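Local coordinates for cytochrome c, putative (Shewanella oneidensis, PDB 1SP3), which carries eight c-type hemes and probably works as a respiratory oxidoreductase, named for the reduction of tetrathionate, at residues S16-E27 with D92-I100; K153-M161 with W395-S403. One frame throughout, in Å; residues are numbered along the deposited sequence.

Contact 1: residues S16-E27 with D92-I100. With HEC (heme c), chain C.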
loop_
_atom_site.group_PDB
_atom_site.type_symbol
_atom_site.label_atom_id
_atom_site.label_comp_id
_atom_site.label_asym_id
_atom_site.label_seq_id
_atom_site.Cartn_x
_atom_site.Cartn_y
_atom_site.Cartn_z
ATOM N N SER A 16 -16.035 19.983 5.517
ATOM C CA SER A 16 -15.636 20.619 6.799
ATOM C C SER A 16 -16.780 21.148 7.569
ATOM O O SER A 16 -16.649 21.227 8.778
ATOM C CB SER A 16 -14.698 21.828 6.663
ATOM O OG SER A 16 -13.759 21.522 5.707
ATOM N N GLU A 17 -17.859 21.555 6.896
ATOM C CA GLU A 17 -19.086 21.922 7.636
ATOM C C GLU A 17 -19.700 20.758 8.402
ATOM O O GLU A 17 -20.357 20.942 9.452
ATOM C CB GLU A 17 -20.156 22.301 6.660
ATOM C CG GLU A 17 -20.190 23.745 6.304
ATOM C CD GLU A 17 -21.260 23.949 5.250
ATOM O OE1 GLU A 17 -22.422 24.037 5.634
ATOM O OE2 GLU A 17 -20.947 23.929 4.053
ATOM N N VAL A 18 -19.617 19.574 7.789
ATOM C CA VAL A 18 -20.001 18.394 8.507
ATOM C C VAL A 18 -19.062 18.234 9.663
ATOM O O VAL A 18 -19.515 18.027 10.773
ATOM C CB VAL A 18 -20.065 17.130 7.657
ATOM C CG1 VAL A 18 -20.421 15.903 8.533
ATOM C CG2 VAL A 18 -21.141 17.293 6.546
ATOM N N THR A 19 -17.759 18.371 9.412
ATOM C CA THR A 19 -16.793 18.027 10.439
ATOM C C THR A 19 -16.929 19.009 11.567
ATOM O O THR A 19 -16.738 18.639 12.747
ATOM C CB THR A 19 -15.317 18.058 9.930
ATOM O OG1 THR A 19 -15.121 16.963 9.074
ATOM C CG2 THR A 19 -14.305 17.729 11.096
ATOM N N THR A 20 -17.129 20.279 11.209
ATOM C CA THR A 20 -17.278 21.256 12.260
ATOM C C THR A 20 -18.457 20.996 13.213
ATOM O O THR A 20 -18.336 21.236 14.435
ATOM C CB THR A 20 -16.966 22.788 11.871
ATOM O OG1 THR A 20 -18.012 23.696 12.281
ATOM C CG2 THR A 20 -16.707 23.040 10.498
ATOM N N GLN A 21 -19.502 20.367 12.703
ATOM C CA GLN A 21 -20.484 19.779 13.621
ATOM C C GLN A 21 -19.931 18.656 14.542
ATOM O O GLN A 21 -20.033 18.778 15.812
ATOM C CB GLN A 21 -21.705 19.298 12.854
ATOM C CG GLN A 21 -22.583 20.540 12.392
ATOM C CD GLN A 21 -22.797 21.546 13.549
ATOM O OE1 GLN A 21 -23.285 21.162 14.632
ATOM N NE2 GLN A 21 -22.395 22.821 13.334
ATOM N N CYS A 22 -19.348 17.595 13.935
ATOM C CA CYS A 22 -18.797 16.454 14.696
ATOM C C CYS A 22 -17.923 16.921 15.866
ATOM O O CYS A 22 -17.976 16.414 16.982
ATOM C CB CYS A 22 -17.961 15.538 13.792
ATOM S SG CYS A 22 -18.756 15.033 12.264
ATOM N N LEU A 23 -17.114 17.913 15.610
ATOM C CA LEU A 23 -16.293 18.492 16.676
ATOM C C LEU A 23 -17.082 19.167 17.835
ATOM O O LEU A 23 -16.529 19.379 18.819
ATOM C CB LEU A 23 -15.360 19.554 16.095
ATOM C CG LEU A 23 -14.481 19.105 14.938
ATOM C CD1 LEU A 23 -13.905 20.352 14.238
ATOM C CD2 LEU A 23 -13.372 18.297 15.495
ATOM N N THR A 24 -18.342 19.531 17.724
ATOM C CA THR A 24 -19.007 20.075 18.947
ATOM C C THR A 24 -18.994 18.982 20.064
ATOM O O THR A 24 -19.026 19.302 21.252
ATOM C CB THR A 24 -20.455 20.594 18.655
ATOM O OG1 THR A 24 -21.220 19.623 17.898
ATOM C CG2 THR A 24 -20.414 21.851 17.701
ATOM N N CYS A 25 -18.869 17.696 19.675
ATOM C CA CYS A 25 -18.885 16.606 20.635
ATOM C C CYS A 25 -17.707 15.671 20.538
ATOM O O CYS A 25 -17.473 14.933 21.492
ATOM C CB CYS A 25 -20.143 15.802 20.397
ATOM S SG CYS A 25 -21.780 16.681 20.578
ATOM N N HIS A 26 -16.959 15.656 19.409
ATOM C CA HIS A 26 -15.902 14.680 19.223
ATOM C C HIS A 26 -14.548 15.350 18.949
ATOM O O HIS A 26 -13.703 14.796 18.239
ATOM C CB HIS A 26 -16.237 13.699 18.063
ATOM C CG HIS A 26 -17.456 12.840 18.308
ATOM N ND1 HIS A 26 -17.553 11.951 19.362
ATOM C CD2 HIS A 26 -18.630 12.741 17.630
ATOM C CE1 HIS A 26 -18.706 11.311 19.293
ATOM N NE2 HIS A 26 -19.384 11.771 18.255
ATOM N N GLU A 27 -14.335 16.532 19.497
ATOM C CA GLU A 27 -12.998 17.107 19.522
ATOM C C GLU A 27 -11.856 16.171 19.947
ATOM O O GLU A 27 -10.746 16.184 19.363
ATOM C CB GLU A 27 -12.967 18.343 20.413
ATOM C CG GLU A 27 -11.822 19.227 19.940
ATOM C CD GLU A 27 -11.693 20.550 20.698
ATOM O OE1 GLU A 27 -12.695 21.057 21.294
ATOM O OE2 GLU A 27 -10.563 21.084 20.638
ATOM N N ASP A 92 -5.483 21.982 11.533
ATOM C CA ASP A 92 -6.881 22.333 11.449
ATOM C C ASP A 92 -7.875 21.149 11.607
ATOM O O ASP A 92 -8.167 20.374 10.627
ATOM C CB ASP A 92 -7.119 23.029 10.126
ATOM C CG ASP A 92 -8.475 23.684 10.054
ATOM O OD1 ASP A 92 -9.385 23.390 10.928
ATOM O OD2 ASP A 92 -8.736 24.466 9.091
ATOM N N LYS A 93 -8.497 21.107 12.785
ATOM C CA LYS A 93 -9.458 20.032 13.113
ATOM C C LYS A 93 -10.665 19.981 12.210
ATOM O O LYS A 93 -11.205 18.903 11.965
ATOM C CB LYS A 93 -9.855 20.026 14.593
ATOM C CG LYS A 93 -8.689 19.629 15.512
ATOM C CD LYS A 93 -8.607 20.628 16.675
ATOM C CE LYS A 93 -7.413 20.398 17.585
ATOM N NZ LYS A 93 -8.044 19.895 18.802
ATOM N N THR A 94 -11.123 21.129 11.700
ATOM C CA THR A 94 -12.287 21.044 10.786
ATOM C C THR A 94 -12.012 20.400 9.422
ATOM O O THR A 94 -12.973 20.184 8.621
ATOM C CB THR A 94 -12.975 22.412 10.580
ATOM O OG1 THR A 94 -12.090 23.208 9.814
ATOM C CG2 THR A 94 -13.026 23.177 11.905
ATOM N N LYS A 95 -10.758 20.101 9.145
ATOM C CA LYS A 95 -10.387 19.431 7.881
ATOM C C LYS A 95 -10.266 17.912 7.941
ATOM O O LYS A 95 -9.842 17.281 6.977
ATOM C CB LYS A 95 -9.059 20.009 7.332
ATOM C CG LYS A 95 -9.137 21.530 7.052
ATOM C CD LYS A 95 -10.411 21.895 6.298
ATOM C CE LYS A 95 -10.470 23.439 5.967
ATOM N NZ LYS A 95 -11.545 23.733 4.942
ATOM N N VAL A 96 -10.632 17.295 9.057
ATOM C CA VAL A 96 -10.554 15.825 9.130
ATOM C C VAL A 96 -11.741 15.283 8.430
ATOM O O VAL A 96 -12.774 15.918 8.470
ATOM C CB VAL A 96 -10.506 15.392 10.585
ATOM C CG1 VAL A 96 -10.508 13.862 10.738
ATOM C CG2 VAL A 96 -9.275 16.054 11.204
ATOM N N ASP A 97 -11.602 14.148 7.740
ATOM C CA ASP A 97 -12.758 13.514 7.142
ATOM C C ASP A 97 -13.260 12.415 8.095
ATOM O O ASP A 97 -12.597 11.388 8.272
ATOM C CB ASP A 97 -12.361 12.991 5.733
ATOM C CG ASP A 97 -13.552 12.359 4.956
ATOM O OD1 ASP A 97 -14.603 11.946 5.580
ATOM O OD2 ASP A 97 -13.502 12.220 3.691
ATOM N N CYS A 98 -14.365 12.679 8.770
ATOM C CA CYS A 98 -14.981 11.775 9.725
ATOM C C CYS A 98 -15.886 10.848 9.069
ATOM O O CYS A 98 -16.152 9.824 9.626
ATOM C CB CYS A 98 -15.842 12.480 10.791
ATOM S SG CYS A 98 -14.815 13.586 11.718
ATOM N N LEU A 99 -16.342 11.166 7.870
ATOM C CA LEU A 99 -17.307 10.321 7.165
ATOM C C LEU A 99 -16.746 9.132 6.388
ATOM O O LEU A 99 -17.465 8.105 6.209
ATOM C CB LEU A 99 -18.091 11.215 6.205
ATOM C CG LEU A 99 -18.695 12.408 6.931
ATOM C CD1 LEU A 99 -19.222 13.388 5.838
ATOM C CD2 LEU A 99 -19.812 11.975 7.950
ATOM N N ILE A 100 -15.512 9.265 5.895
ATOM C CA ILE A 100 -14.998 8.219 5.053
ATOM C C ILE A 100 -14.921 6.856 5.829
ATOM O O ILE A 100 -15.245 5.795 5.276
ATOM C CB ILE A 100 -13.690 8.642 4.362
ATOM C CG1 ILE A 100 -13.167 7.582 3.356
ATOM C CG2 ILE A 100 -12.627 8.955 5.377
ATOM C CD1 ILE A 100 -13.888 7.674 2.095
HETATM FE FE HEC C . -21.147 11.071 17.439
HETATM C CHA HEC C . -21.165 8.116 18.987
HETATM C CHB HEC C . -19.154 9.837 14.942
HETATM C CHC HEC C . -21.638 13.925 15.556
HETATM C CHD HEC C . -22.491 12.630 20.153
HETATM N NA HEC C . -20.265 9.286 17.031
HETATM C C1A HEC C . -20.479 8.164 17.782
HETATM C C2A HEC C . -19.774 7.095 17.140
HETATM C C3A HEC C . -19.220 7.568 16.010
HETATM C C4A HEC C . -19.514 8.971 15.934
HETATM C CMA HEC C . -18.425 6.763 14.949
HETATM C CAA HEC C . -19.743 5.620 17.653
HETATM C CBA HEC C . -20.869 4.999 16.794
HETATM C CGA HEC C . -21.123 3.585 17.169
HETATM O O1A HEC C . -21.970 2.947 16.458
HETATM O O2A HEC C . -20.482 3.128 18.161
HETATM N NB HEC C . -20.535 11.781 15.575
HETATM C C1B HEC C . -19.674 11.083 14.741
HETATM C C2B HEC C . -19.459 11.917 13.567
HETATM C C3B HEC C . -20.158 13.040 13.747
HETATM C C4B HEC C . -20.858 12.961 14.995
HETATM C CMB HEC C . -18.565 11.533 12.360
HETATM C CAB HEC C . -20.337 14.166 12.732
HETATM C CBB HEC C . -20.912 13.690 11.607
HETATM N NC HEC C . -21.933 12.877 17.778
HETATM C C1C HEC C . -22.008 13.928 16.887
HETATM C C2C HEC C . -22.589 15.053 17.564
HETATM C C3C HEC C . -22.824 14.689 18.844
HETATM C C4C HEC C . -22.393 13.321 18.996
HETATM C CMC HEC C . -22.823 16.449 16.881
HETATM C CAC HEC C . -23.432 15.554 20.033
HETATM C CBC HEC C . -24.484 16.391 19.866
HETATM N ND HEC C . -21.756 10.461 19.275
HETATM C C1D HEC C . -22.273 11.283 20.246
HETATM C C2D HEC C . -22.515 10.492 21.458
HETATM C C3D HEC C . -22.123 9.120 21.065
HETATM C C4D HEC C . -21.664 9.185 19.706
HETATM C CMD HEC C . -23.057 10.925 22.853
HETATM C CAD HEC C . -22.133 7.906 22.009
HETATM C CBD HEC C . -20.847 8.076 22.799
HETATM C CGD HEC C . -20.756 7.076 23.962
HETATM O O1D HEC C . -21.369 7.282 25.069
HETATM O O2D HEC C . -20.086 6.018 23.777
HETATM O O HOH W 1 -16.360 14.505 7.876
#
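T19 and V96 meet where two CXXCH heme-binding motifs pack together: helix 15-34 carries C22, C25 and H26, and segment 92-100, a 3-10 turn (93-95) and a loop, runs into another CXXCH motif that begins at C98. Among the polar contacts, T19 OG1 donates to V96 O at 2.6 Å, with a C=O...donor angle of 166° that brings the hydroxyl in almost head-on. Its chi1 of -71° sets OG1 opposite the carbonyl carbon and turns CG2 toward K93 O. The same hydroxyl accepts from a water that in turn takes C98 N at 2.8 Å, so one side chain holds the loop at two places. With a valine in its place, V96 O would probably be left without this donor and the water at C98 N would lose one of its partners. Near the start of the helix segment, K95 NZ donates to S16 OG (3.2 Å). At its far end the E27 OE2 to K93 NZ salt bridge, at 3.3 Å, is weak, and K93 NZ has its stronger partner in T31 OG1.

Apolar contacts fill the interval. The L23 side chain crosses that of T94 at about a right angle, L23 CD1 lying 3.8 Å from T94 CG2. V18 CG1 rests on L99 CD1 at 3.9 Å, also touching the heme vinyl-derived carbon CBB.

The cofactor is held by thioether links from C22 and C25, with H26 and H4 as axial ligands to its iron. C98, bonded through SG to another heme, brings its CB within 3.3 Å of CMB of this one. Just before it, D97 OD1 caps the turn that follows, accepting from I100 N at 2.8 Å from above the carboxylate plane.

Contact 2: residues K153-M161 with W395-S403. With HEC (heme c), chain G.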
loop_
_atom_site.group_PDB
_atom_site.type_symbol
_atom_site.label_atom_id
_atom_site.label_comp_id
_atom_site.label_asym_id
_atom_site.label_seq_id
_atom_site.Cartn_x
_atom_site.Cartn_y
_atom_site.Cartn_z
ATOM N N LYS A 153 -3.306 -2.739 -6.133
ATOM C CA LYS A 153 -1.930 -2.284 -5.982
ATOM C C LYS A 153 -1.061 -3.209 -5.047
ATOM O O LYS A 153 -0.021 -3.778 -5.479
ATOM C CB LYS A 153 -1.924 -0.806 -5.555
ATOM C CG LYS A 153 -0.835 -0.003 -6.172
ATOM C CD LYS A 153 -0.409 1.110 -5.230
ATOM C CE LYS A 153 0.682 0.683 -4.212
ATOM N NZ LYS A 153 0.487 1.378 -2.890
ATOM N N HIS A 154 -1.456 -3.312 -3.769
ATOM C CA HIS A 154 -1.377 -4.592 -3.045
ATOM C C HIS A 154 -2.472 -5.460 -3.720
ATOM O O HIS A 154 -3.662 -5.098 -3.779
ATOM C CB HIS A 154 -1.786 -4.431 -1.583
ATOM C CG HIS A 154 -0.647 -4.188 -0.639
ATOM N ND1 HIS A 154 0.152 -5.205 -0.152
ATOM C CD2 HIS A 154 -0.217 -3.051 -0.037
ATOM C CE1 HIS A 154 1.035 -4.700 0.700
ATOM N NE2 HIS A 154 0.837 -3.395 0.784
ATOM N N GLY A 155 -2.078 -6.587 -4.257
ATOM C CA GLY A 155 -3.057 -7.448 -4.852
ATOM C C GLY A 155 -3.768 -8.332 -3.855
ATOM O O GLY A 155 -4.554 -9.156 -4.310
ATOM N N ASP A 156 -3.510 -8.166 -2.552
ATOM C CA ASP A 156 -4.218 -8.944 -1.506
ATOM C C ASP A 156 -5.502 -8.308 -0.904
ATOM O O ASP A 156 -6.127 -8.858 -0.006
ATOM C CB ASP A 156 -3.264 -9.501 -0.386
ATOM C CG ASP A 156 -2.693 -8.432 0.542
ATOM O OD1 ASP A 156 -2.272 -8.762 1.699
ATOM O OD2 ASP A 156 -2.606 -7.227 0.256
ATOM N N LEU A 157 -5.857 -7.117 -1.331
ATOM C CA LEU A 157 -7.099 -6.506 -0.823
ATOM C C LEU A 157 -7.821 -5.985 -2.063
ATOM O O LEU A 157 -7.394 -5.016 -2.683
ATOM C CB LEU A 157 -6.770 -5.356 0.117
ATOM C CG LEU A 157 -6.240 -5.600 1.539
ATOM C CD1 LEU A 157 -6.044 -4.302 2.327
ATOM C CD2 LEU A 157 -7.109 -6.530 2.350
ATOM N N ASP A 158 -8.893 -6.654 -2.441
ATOM C CA ASP A 158 -9.591 -6.338 -3.674
ATOM C C ASP A 158 -11.031 -5.813 -3.388
ATOM O O ASP A 158 -11.480 -5.866 -2.221
ATOM C CB ASP A 158 -9.423 -7.502 -4.687
ATOM C CG ASP A 158 -10.613 -8.458 -4.777
ATOM O OD1 ASP A 158 -11.064 -9.102 -3.776
ATOM O OD2 ASP A 158 -11.164 -8.685 -5.908
ATOM N N SER A 159 -11.719 -5.297 -4.421
ATOM C CA SER A 159 -13.081 -4.765 -4.260
ATOM C C SER A 159 -14.041 -5.813 -3.730
ATOM O O SER A 159 -15.052 -5.478 -3.140
ATOM C CB SER A 159 -13.643 -4.254 -5.589
ATOM O OG SER A 159 -12.962 -4.929 -6.641
ATOM N N SER A 160 -13.733 -7.071 -3.935
ATOM C CA SER A 160 -14.595 -8.118 -3.436
ATOM C C SER A 160 -14.410 -8.373 -1.928
ATOM O O SER A 160 -15.178 -9.139 -1.360
ATOM C CB SER A 160 -14.252 -9.401 -4.148
ATOM O OG SER A 160 -13.511 -10.186 -3.239
ATOM N N MET A 161 -13.399 -7.754 -1.281
ATOM C CA MET A 161 -13.185 -7.903 0.157
ATOM C C MET A 161 -14.281 -7.135 0.857
ATOM O O MET A 161 -14.379 -7.206 2.082
ATOM C CB MET A 161 -11.837 -7.344 0.660
ATOM C CG MET A 161 -10.512 -7.986 0.181
ATOM S SD MET A 161 -10.281 -9.686 0.653
ATOM C CE MET A 161 -8.780 -9.629 1.284
ATOM N N TRP A 395 8.715 -3.959 -3.362
ATOM C CA TRP A 395 8.261 -5.121 -2.554
ATOM C C TRP A 395 7.173 -4.686 -1.603
ATOM O O TRP A 395 7.337 -3.666 -0.967
ATOM C CB TRP A 395 9.411 -5.721 -1.753
ATOM C CG TRP A 395 10.379 -6.399 -2.669
ATOM C CD1 TRP A 395 11.134 -5.794 -3.645
ATOM C CD2 TRP A 395 10.610 -7.820 -2.813
ATOM N NE1 TRP A 395 11.837 -6.730 -4.354
ATOM C CE2 TRP A 395 11.562 -7.982 -3.859
ATOM C CE3 TRP A 395 10.151 -8.959 -2.121
ATOM C CZ2 TRP A 395 12.014 -9.230 -4.298
ATOM C CZ3 TRP A 395 10.655 -10.213 -2.471
ATOM C CH2 TRP A 395 11.563 -10.348 -3.580
ATOM N N TRP A 396 6.053 -5.413 -1.572
ATOM C CA TRP A 396 5.005 -5.171 -0.587
ATOM C C TRP A 396 4.658 -6.503 -0.008
ATOM O O TRP A 396 4.514 -7.474 -0.761
ATOM C CB TRP A 396 3.672 -4.686 -1.210
ATOM C CG TRP A 396 3.664 -3.312 -1.682
ATOM C CD1 TRP A 396 3.293 -2.169 -0.995
ATOM C CD2 TRP A 396 4.061 -2.903 -2.961
ATOM N NE1 TRP A 396 3.425 -1.070 -1.821
ATOM C CE2 TRP A 396 3.916 -1.497 -3.026
ATOM C CE3 TRP A 396 4.569 -3.575 -4.060
ATOM C CZ2 TRP A 396 4.290 -0.759 -4.157
ATOM C CZ3 TRP A 396 4.905 -2.879 -5.148
ATOM C CH2 TRP A 396 4.744 -1.460 -5.213
ATOM N N ARG A 397 4.410 -6.504 1.298
ATOM C CA ARG A 397 4.056 -7.699 2.044
ATOM C C ARG A 397 2.676 -8.172 1.638
ATOM O O ARG A 397 1.793 -7.358 1.439
ATOM C CB ARG A 397 3.991 -7.378 3.532
ATOM C CG ARG A 397 5.353 -6.999 4.049
ATOM C CD ARG A 397 5.430 -6.938 5.504
ATOM N NE ARG A 397 5.012 -8.272 6.029
ATOM C CZ ARG A 397 4.625 -8.469 7.295
ATOM N NH1 ARG A 397 4.587 -7.446 8.150
ATOM N NH2 ARG A 397 4.252 -9.674 7.702
ATOM N N ILE A 398 2.477 -9.475 1.684
ATOM C CA ILE A 398 1.187 -10.048 1.453
ATOM C C ILE A 398 0.691 -10.596 2.798
ATOM O O ILE A 398 1.284 -11.489 3.322
ATOM C CB ILE A 398 1.318 -11.205 0.425
ATOM C CG1 ILE A 398 1.662 -10.669 -0.989
ATOM C CG2 ILE A 398 0.016 -11.950 0.348
ATOM C CD1 ILE A 398 0.498 -9.686 -1.433
ATOM N N ASN A 399 -0.477 -10.150 3.277
ATOM C CA ASN A 399 -1.010 -10.555 4.554
ATOM C C ASN A 399 -2.454 -11.003 4.575
ATOM O O ASN A 399 -2.882 -11.563 5.607
ATOM C CB ASN A 399 -0.843 -9.441 5.625
ATOM C CG ASN A 399 0.633 -9.172 5.954
ATOM O OD1 ASN A 399 1.303 -9.907 6.691
ATOM N ND2 ASN A 399 1.121 -8.092 5.402
ATOM N N HIS A 400 -3.202 -10.719 3.520
ATOM C CA HIS A 400 -4.646 -10.997 3.437
ATOM C C HIS A 400 -4.934 -12.105 2.413
ATOM O O HIS A 400 -3.995 -12.559 1.787
ATOM C CB HIS A 400 -5.460 -9.713 3.229
ATOM C CG HIS A 400 -5.011 -8.622 4.147
ATOM N ND1 HIS A 400 -3.964 -7.767 3.829
ATOM C CD2 HIS A 400 -5.356 -8.334 5.426
ATOM C CE1 HIS A 400 -3.717 -6.974 4.866
ATOM N NE2 HIS A 400 -4.554 -7.287 5.840
ATOM N N MET A 401 -6.216 -12.522 2.261
ATOM C CA MET A 401 -6.575 -13.645 1.419
ATOM C C MET A 401 -6.041 -14.988 1.958
ATOM O O MET A 401 -5.753 -15.924 1.186
ATOM C CB MET A 401 -6.141 -13.459 -0.056
ATOM C CG MET A 401 -6.833 -12.251 -0.751
ATOM S SD MET A 401 -6.372 -11.937 -2.529
ATOM C CE MET A 401 -7.660 -10.695 -2.887
ATOM N N VAL A 402 -5.993 -15.135 3.256
ATOM C CA VAL A 402 -5.621 -16.445 3.747
ATOM C C VAL A 402 -6.651 -17.447 3.136
ATOM O O VAL A 402 -7.853 -17.190 3.148
ATOM C CB VAL A 402 -5.582 -16.489 5.284
ATOM C CG1 VAL A 402 -5.474 -17.979 5.787
ATOM C CG2 VAL A 402 -4.377 -15.586 5.838
ATOM N N SER A 403 -6.159 -18.518 2.500
ATOM C CA SER A 403 -7.025 -19.505 1.835
ATOM C C SER A 403 -7.468 -20.576 2.846
ATOM O O SER A 403 -6.781 -20.738 3.875
ATOM C CB SER A 403 -6.194 -20.206 0.764
ATOM O OG SER A 403 -5.924 -19.254 -0.223
HETATM FE FE HEC G . -4.729 -6.152 7.557
HETATM C CHA HEC G . -1.351 -5.593 7.432
HETATM C CHB HEC G . -5.265 -3.284 5.903
HETATM C CHC HEC G . -8.142 -6.905 7.422
HETATM C CHD HEC G . -4.227 -8.962 9.392
HETATM N NA HEC G . -3.536 -4.688 6.730
HETATM C C1A HEC G . -2.173 -4.640 6.849
HETATM C C2A HEC G . -1.717 -3.440 6.236
HETATM C C3A HEC G . -2.793 -2.799 5.794
HETATM C C4A HEC G . -3.960 -3.608 6.091
HETATM C CMA HEC G . -2.811 -1.455 5.044
HETATM C CAA HEC G . -0.233 -3.042 6.106
HETATM C CBA HEC G . 0.247 -3.761 4.807
HETATM C CGA HEC G . 1.643 -3.212 4.531
HETATM O O1A HEC G . 1.720 -1.991 4.161
HETATM O O2A HEC G . 2.680 -3.955 4.689
HETATM N NB HEC G . -6.363 -5.297 6.869
HETATM C C1B HEC G . -6.356 -4.066 6.207
HETATM C C2B HEC G . -7.693 -3.773 5.759
HETATM C C3B HEC G . -8.480 -4.792 6.159
HETATM C C4B HEC G . -7.678 -5.740 6.872
HETATM C CMB HEC G . -8.109 -2.497 4.963
HETATM C CAB HEC G . -10.016 -4.959 5.873
HETATM C CBB HEC G . -10.433 -5.015 4.555
HETATM N NC HEC G . -5.972 -7.650 8.257
HETATM C C1C HEC G . -7.334 -7.710 8.140
HETATM C C2C HEC G . -7.784 -8.827 8.871
HETATM C C3C HEC G . -6.684 -9.406 9.412
HETATM C C4C HEC G . -5.545 -8.653 9.038
HETATM C CMC HEC G . -9.319 -9.177 8.950
HETATM C CAC HEC G . -6.597 -10.650 10.382
HETATM C CBC HEC G . -7.329 -11.794 10.099
HETATM N ND HEC G . -3.093 -7.118 8.302
HETATM C C1D HEC G . -3.069 -8.300 9.029
HETATM C C2D HEC G . -1.718 -8.718 9.347
HETATM C C3D HEC G . -0.867 -7.665 8.812
HETATM C C4D HEC G . -1.775 -6.734 8.117
HETATM C CMD HEC G . -1.188 -9.997 10.154
HETATM C CAD HEC G . 0.700 -7.591 8.908
HETATM C CBD HEC G . 0.922 -6.428 9.893
HETATM C CGD HEC G . 0.922 -6.830 11.353
HETATM O O1D HEC G . 1.127 -5.945 12.190
HETATM O O2D HEC G . 0.823 -8.056 11.693
HETATM O O HOH W 2 -0.248 -6.681 3.525
#
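H400 and D156 form the inner shell of a heme site: H400 NE2 binds the iron at 2.1 Å, while the ring's other nitrogen, ND1, donates to D156 OD1 at 2.9 Å. This histidine-carboxylate bond is bent (N-H...acceptor angle 146°) and reaches the oxygen from well above the carboxylate plane. H185 supplies the second axial nitrogen.

The same OD1 takes two backbone donors on its anti side, N399 N and H400 N, each at 2.8 Å. Three bonds grip this buried oxygen: the two backbone ones hold the acid against the loop, and the ND1 bond, with the iron, restrains the ring's rotation; the carboxylate is likely to polarise the ring. A chi1 of 70° places D156 CG between its backbone N and carbonyl carbon, which directs the acid at the successive N-H groups of N399 and H400. L157 CD2 sits over one face of the H400 ring in a CH-pi contact, 3.8 Å from the ring centroid, and N399 CB covers the opposite face.

In the next shell, a water donates to R397 O and, weakly, to D156 OD1, and accepts from N399 ND2 (2.7 Å), tying the backbone at the strand's end to the N399 side chain, whose OD1 is bonded to Q233. M161 CE meets M401 CG at 3.8 Å. The edge of W396 points at the face of H154, a T-shaped pair with planes at 68°. K153 NZ and W396 NE1 both hydrogen-bond to the same propionate oxygen, O2A, of another heme; H154 and K153 are poorly ordered.

Outermost, W396 lies one residue before the end of strand 387-397, which runs antiparallel to strand 325-339, with backbone bonds from W396 to K330 and I398 to P328, and R397 leans on helix 232-236 through Q233.

Following the chain from the N terminus, contact 1 closes first: helix 15-34 is met again by the loop leading to helix 99-102, after 64 intervening residues that hold 15 helical and 8 strand positions. Contact 2 opens later, in the loop after helix 136-143, and closes only 233 residues further on, where strand 387-397 ends. The two loops are thus in series, neither nested nor crossed. Contact 1 joins two heme-binding motifs near the N-terminal end; contact 2 brings the loop after helix 136-143 against the end of strand 387-397, an inner strand of the mixed sheet. Their centres lie 31 Å apart and their nearest atoms about 13 Å, without touching.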